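Local coordinates for protein type C neurotoxin (PDB 3PME) that probably anchors a botulinum C/D mosaic neurotoxin to nerve-cell membranes, with gangliosides and phosphatidylethanolamine as likely receptors, at residues 30-34 with 49-53; 87-93 with 179-185. All blocks are in the same frame, centred on the assembly; numbering follows the deposited sequence.

How the contacts relate
Both contacts lie in the jelly-roll half of this receptor-binding domain and meet at neighbouring strands, 51-55 and 178-181; their centres are about 11 Å apart. Contact 1 closes the outer end of the row, where strand 26-30 runs into a partly exposed loop. Its bonds are mostly backbone and carboxylate, with little apolar cover. Contact 2 carries the row on to 87-93 and is mainly buried: isoleucines and a phenylalanine fill one face, while a glutamate and a water serve the polar groups beyond the end of strand 178-181. The two are tied directly by a salt bridge from Lys51 NZ to Asp184 OD1 (2.7 Å) and by a probable backbone hydrogen bond between Phe181 N and Ile52 O.

Contact 1 of 2, residues 30-34 with 49-53; sequences EGDVQ and GDKII
Glu30 and Lys51 face each other as an antiparallel hydrogen-bonded pair, and each supplies both a donor and an acceptor. Glu30 N reaches Lys51 O at 2.7 Å. The return bond, Lys51 N to Glu30 O, is longer at 3.0 Å; it is nearly straight at hydrogen (173°), but the donor sits well above the plane of the Glu30 carbonyl. Beyond this pair the chain bends at Gly31, whose positive phi suits glycine and whose CA rests 3.6 Å from Gly49 O in a CH...O contact. The next backbone donor, Asp32 N, finds a side chain instead: Asp50 OD1 accepts from it in a weak bond of 3.3 Å. The other carboxylate oxygen of Asp50, OD2, takes a weak bond from Ser46 N, so the carboxylate of this buried residue joins its own loop to the turn at 31-33, through weak bonds on both oxygens. Val33 then folds back over the strand. Its CG2 lies against Asp50 CB at 3.7 Å, while CG1, turned anti to the backbone N (chi1 179°), meets the end of Ile52 across a near right angle. Glu30 OE1 has a long, weak ion pair with Arg28. This is the end of an edge strand of an antiparallel sheet, where strand 26-30 gives way to a loop, in the concanavalin-like jelly roll of clostridial neurotoxins.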
loop_
_atom_site.group_PDB
_atom_site.type_symbol
_atom_site.label_atom_id
_atom_site.label_comp_id
_atom_site.label_asym_id
_atom_site.label_seq_id
_atom_site.Cartn_x
_atom_site.Cartn_y
_atom_site.Cartn_z
ATOM N N GLU A 30 20.822 6.787 14.942
ATOM C CA GLU A 30 21.044 6.245 16.275
ATOM C C GLU A 30 20.213 4.985 16.458
ATOM O O GLU A 30 19.180 4.811 15.810
ATOM C CB GLU A 30 20.678 7.270 17.345
ATOM C CG GLU A 30 21.520 8.528 17.314
ATOM C CD GLU A 30 21.280 9.406 18.523
ATOM O OE1 GLU A 30 21.954 10.454 18.640
ATOM O OE2 GLU A 30 20.418 9.047 19.355
ATOM N N GLY A 31 20.665 4.099 17.338
ATOM C CA GLY A 31 19.973 2.843 17.541
ATOM C C GLY A 31 20.106 1.954 16.323
ATOM O O GLY A 31 21.106 2.008 15.608
ATOM N N ASP A 32 19.082 1.147 16.077
ATOM C CA ASP A 32 19.156 0.132 15.040
ATOM C C ASP A 32 18.090 0.357 13.978
ATOM O O ASP A 32 17.257 -0.514 13.718
ATOM C CB ASP A 32 19.003 -1.256 15.663
ATOM C CG ASP A 32 19.892 -1.447 16.883
ATOM O OD1 ASP A 32 21.066 -1.009 16.844
ATOM O OD2 ASP A 32 19.412 -2.027 17.883
ATOM N N VAL A 33 18.124 1.530 13.358
ATOM C CA VAL A 33 17.161 1.846 12.310
ATOM C C VAL A 33 17.392 0.992 11.059
ATOM O O VAL A 33 18.460 1.048 10.436
ATOM C CB VAL A 33 17.207 3.345 11.950
ATOM C CG1 VAL A 33 16.210 3.660 10.835
ATOM C CG2 VAL A 33 16.926 4.181 13.180
ATOM N N GLN A 34 16.392 0.193 10.697
ATOM C CA GLN A 34 16.472 -0.614 9.482
ATOM C C GLN A 34 16.066 0.227 8.296
ATOM O O GLN A 34 15.041 0.909 8.335
ATOM C CB GLN A 34 15.556 -1.830 9.570
ATOM C CG GLN A 34 15.843 -2.739 10.746
ATOM C CD GLN A 34 14.932 -3.944 10.760
ATOM O OE1 GLN A 34 14.525 -4.437 9.709
ATOM N NE2 GLN A 34 14.605 -4.426 11.951
ATOM N N GLY A 49 14.719 3.303 20.926
ATOM C CA GLY A 49 16.045 3.859 20.706
ATOM C C GLY A 49 16.383 4.183 19.259
ATOM O O GLY A 49 17.400 4.821 18.983
ATOM N N ASP A 50 15.542 3.738 18.333
ATOM C CA ASP A 50 15.789 3.960 16.913
ATOM C C ASP A 50 15.515 5.423 16.571
ATOM O O ASP A 50 14.384 5.875 16.688
ATOM C CB ASP A 50 14.869 3.075 16.064
ATOM C CG ASP A 50 14.984 1.602 16.403
ATOM O OD1 ASP A 50 15.944 1.217 17.110
ATOM O OD2 ASP A 50 14.109 0.828 15.947
ATOM N N LYS A 51 16.538 6.160 16.145
ATOM C CA LYS A 51 16.340 7.556 15.745
ATOM C C LYS A 51 17.162 7.940 14.529
ATOM O O LYS A 51 18.291 7.489 14.360
ATOM C CB LYS A 51 16.714 8.510 16.877
ATOM C CG LYS A 51 15.908 8.359 18.144
ATOM C CD LYS A 51 16.238 9.489 19.103
ATOM C CE LYS A 51 15.513 9.316 20.422
ATOM N NZ LYS A 51 14.051 9.161 20.201
ATOM N N ILE A 52 16.595 8.790 13.683
ATOM C CA ILE A 52 17.374 9.432 12.642
ATOM C C ILE A 52 17.427 10.911 12.990
ATOM O O ILE A 52 16.392 11.542 13.160
ATOM C CB ILE A 52 16.741 9.260 11.264
ATOM C CG1 ILE A 52 16.596 7.773 10.922
ATOM C CG2 ILE A 52 17.574 9.987 10.211
ATOM C CD1 ILE A 52 15.935 7.519 9.576
ATOM N N ILE A 53 18.629 11.454 13.132
ATOM C CA ILE A 53 18.778 12.867 13.457
ATOM C C ILE A 53 19.264 13.594 12.218
ATOM O O ILE A 53 20.323 13.271 11.677
ATOM C CB ILE A 53 19.811 13.085 14.578
ATOM C CG1 ILE A 53 19.545 12.154 15.767
ATOM C CG2 ILE A 53 19.865 14.559 14.983
ATOM C CD1 ILE A 53 18.126 12.128 16.228
#

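Contact 2 of 2, residues 87-93 with 179-185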
loop_
_atom_site.group_PDB
_atom_site.type_symbol
_atom_site.label_atom_id
_atom_site.label_comp_id
_atom_site.label_asym_id
_atom_site.label_seq_id
_atom_site.Cartn_x
_atom_site.Cartn_y
_atom_site.Cartn_z
ATOM N N GLU A 87 -0.722 8.929 22.349
ATOM C CA GLU A 87 -0.093 9.858 21.417
ATOM C C GLU A 87 1.403 9.594 21.320
ATOM O O GLU A 87 2.077 9.441 22.336
ATOM C CB GLU A 87 -0.323 11.301 21.873
ATOM C CG GLU A 87 0.465 12.324 21.075
ATOM C CD GLU A 87 0.244 13.732 21.582
ATOM O OE1 GLU A 87 -0.865 14.267 21.379
ATOM O OE2 GLU A 87 1.176 14.297 22.194
ATOM N N TYR A 88 1.918 9.531 20.095
ATOM C CA TYR A 88 3.334 9.268 19.860
ATOM C C TYR A 88 3.894 10.347 18.945
ATOM O O TYR A 88 3.370 10.561 17.855
ATOM C CB TYR A 88 3.530 7.900 19.186
ATOM C CG TYR A 88 2.877 6.745 19.927
ATOM C CD1 TYR A 88 3.601 5.964 20.811
ATOM C CD2 TYR A 88 1.524 6.465 19.762
ATOM C CE1 TYR A 88 3.000 4.918 21.503
ATOM C CE2 TYR A 88 0.919 5.425 20.447
ATOM C CZ TYR A 88 1.662 4.659 21.314
ATOM O OH TYR A 88 1.051 3.630 22.001
ATOM N N THR A 89 4.947 11.032 19.381
ATOM C CA THR A 89 5.655 11.925 18.475
ATOM C C THR A 89 6.546 11.084 17.571
ATOM O O THR A 89 7.327 10.265 18.053
ATOM C CB THR A 89 6.497 12.961 19.240
ATOM O OG1 THR A 89 5.623 13.810 19.996
ATOM C CG2 THR A 89 7.300 13.821 18.271
ATOM N N ILE A 90 6.424 11.277 16.261
ATOM C CA ILE A 90 7.171 10.486 15.293
ATOM C C ILE A 90 8.273 11.291 14.598
ATOM O O ILE A 90 9.357 10.776 14.329
ATOM C CB ILE A 90 6.224 9.935 14.209
ATOM C CG1 ILE A 90 5.087 9.139 14.860
ATOM C CG2 ILE A 90 6.992 9.112 13.179
ATOM C CD1 ILE A 90 5.557 8.120 15.830
ATOM N N ILE A 91 7.986 12.550 14.285
ATOM C CA ILE A 91 8.989 13.407 13.665
ATOM C C ILE A 91 8.952 14.692 14.462
ATOM O O ILE A 91 7.899 15.313 14.573
ATOM C CB ILE A 91 8.669 13.725 12.190
ATOM C CG1 ILE A 91 8.391 12.443 11.396
ATOM C CG2 ILE A 91 9.820 14.501 11.551
ATOM C CD1 ILE A 91 7.939 12.712 9.963
ATOM N N ASN A 92 10.083 15.080 15.041
ATOM C CA ASN A 92 10.092 16.211 15.966
ATOM C C ASN A 92 11.025 17.310 15.513
ATOM O O ASN A 92 12.221 17.078 15.327
ATOM C CB ASN A 92 10.515 15.738 17.356
ATOM C CG ASN A 92 10.212 16.749 18.433
ATOM O OD1 ASN A 92 9.761 17.863 18.154
ATOM N ND2 ASN A 92 10.442 16.363 19.683
ATOM N N SER A 93 10.478 18.506 15.330
ATOM C CA SER A 93 11.289 19.676 15.026
ATOM C C SER A 93 10.785 20.847 15.859
ATOM O O SER A 93 10.633 21.963 15.354
ATOM C CB SER A 93 11.275 19.994 13.528
ATOM O OG SER A 93 12.375 20.818 13.161
ATOM N N ILE A 179 15.851 17.888 12.796
ATOM C CA ILE A 179 14.636 17.083 12.690
ATOM C C ILE A 179 14.973 15.725 13.248
ATOM O O ILE A 179 15.935 15.093 12.799
ATOM C CB ILE A 179 14.192 16.917 11.229
ATOM C CG1 ILE A 179 13.989 18.280 10.576
ATOM C CG2 ILE A 179 12.891 16.130 11.147
ATOM C CD1 ILE A 179 13.808 18.197 9.073
ATOM N N VAL A 180 14.194 15.268 14.224
ATOM C CA VAL A 180 14.432 13.949 14.808
ATOM C C VAL A 180 13.297 12.989 14.478
ATOM O O VAL A 180 12.147 13.218 14.879
ATOM C CB VAL A 180 14.576 14.037 16.339
ATOM C CG1 VAL A 180 14.768 12.646 16.944
ATOM C CG2 VAL A 180 15.726 14.974 16.714
ATOM N N PHE A 181 13.630 11.913 13.759
ATOM C CA PHE A 181 12.680 10.848 13.454
ATOM C C PHE A 181 12.810 9.769 14.519
ATOM O O PHE A 181 13.918 9.295 14.793
ATOM C CB PHE A 181 12.985 10.220 12.096
ATOM C CG PHE A 181 12.777 11.148 10.938
ATOM C CD1 PHE A 181 13.744 12.076 10.602
ATOM C CD2 PHE A 181 11.621 11.073 10.168
ATOM C CE1 PHE A 181 13.557 12.939 9.521
ATOM C CE2 PHE A 181 11.437 11.920 9.088
ATOM C CZ PHE A 181 12.403 12.852 8.764
ATOM N N GLY A 182 11.692 9.373 15.118
ATOM C CA GLY A 182 11.732 8.299 16.095
ATOM C C GLY A 182 10.692 8.383 17.187
ATOM O O GLY A 182 10.181 9.464 17.493
ATOM N N ILE A 183 10.381 7.235 17.784
ATOM C CA ILE A 183 9.405 7.160 18.864
ATOM C C ILE A 183 10.098 7.023 20.215
ATOM O O ILE A 183 10.882 6.097 20.427
ATOM C CB ILE A 183 8.457 5.967 18.662
ATOM C CG1 ILE A 183 7.774 6.067 17.299
ATOM C CG2 ILE A 183 7.435 5.887 19.790
ATOM C CD1 ILE A 183 6.963 4.840 16.929
ATOM N N ASP A 184 9.807 7.950 21.123
ATOM C CA ASP A 184 10.420 7.958 22.451
ATOM C C ASP A 184 9.608 7.185 23.483
ATOM O O ASP A 184 10.164 6.654 24.448
ATOM C CB ASP A 184 10.641 9.393 22.935
ATOM C CG ASP A 184 12.082 9.839 22.791
ATOM O OD1 ASP A 184 12.974 8.967 22.708
ATOM O OD2 ASP A 184 12.323 11.065 22.773
ATOM N N GLU A 185 8.294 7.129 23.290
ATOM C CA GLU A 185 7.440 6.395 24.214
ATOM C C GLU A 185 7.758 4.912 24.179
ATOM O O GLU A 185 8.403 4.417 23.250
ATOM C CB GLU A 185 5.962 6.606 23.887
ATOM C CG GLU A 185 5.724 7.402 22.630
ATOM C CD GLU A 185 5.903 8.881 22.853
ATOM O OE1 GLU A 185 5.604 9.340 23.977
ATOM O OE2 GLU A 185 6.336 9.581 21.908
HETATM O O HOH W 1 8.331 9.963 20.538
#
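Glu185 OE2 is held by two donors: Thr89 N at 3.2 Å, which comes from above the carboxylate plane, and a water that also donates to Thr89 O. The same water accepts from Asp184 N at 2.6 Å, so a single molecule joins both backbones where Thr89 O and Asp184 N do not bond directly. It matters for Thr89 O, which lies only 3.0 Å from Gly182 O, an acceptor that can give it nothing. The placement of the Glu185 side chain against the Tyr88 ring is doubtful in detail. Toward strand 178-181 direct backbone pairing takes over. Gly182 N points nearly straight (172°) at Ile90 O, and Asn92 and Val180 exchange N-H and C=O as an antiparallel hydrogen-bonded pair. Ile90 and Ile91 both stand opposite Leu102 of strand 100-105, a classic beta bulge, and the chain of this jelly roll turns a corner at Ile91, between strands 87-90 and 92-95, while still bonded to 178-181. Under the non-hydrogen-bonded pair Ile91-Phe181 the apolar side is dense. Ile91 CG2 sits over one face of the Phe181 ring, offset toward its rim, in a CH-pi contact 4.1 Å from the centroid, and also presses on Ile179 CG2 at 3.5 Å. Along the ring, Ile91 CD1 lies beside CE2. Phe43 and Phe198 meet the same ring edge-to-face. Next to Ile91, Ile90 turns its tip (chi2 -51°), bringing CD1 to 3.4 Å from Ile183 CG1, a tight fit covered further by Leu193 of strand 193-201.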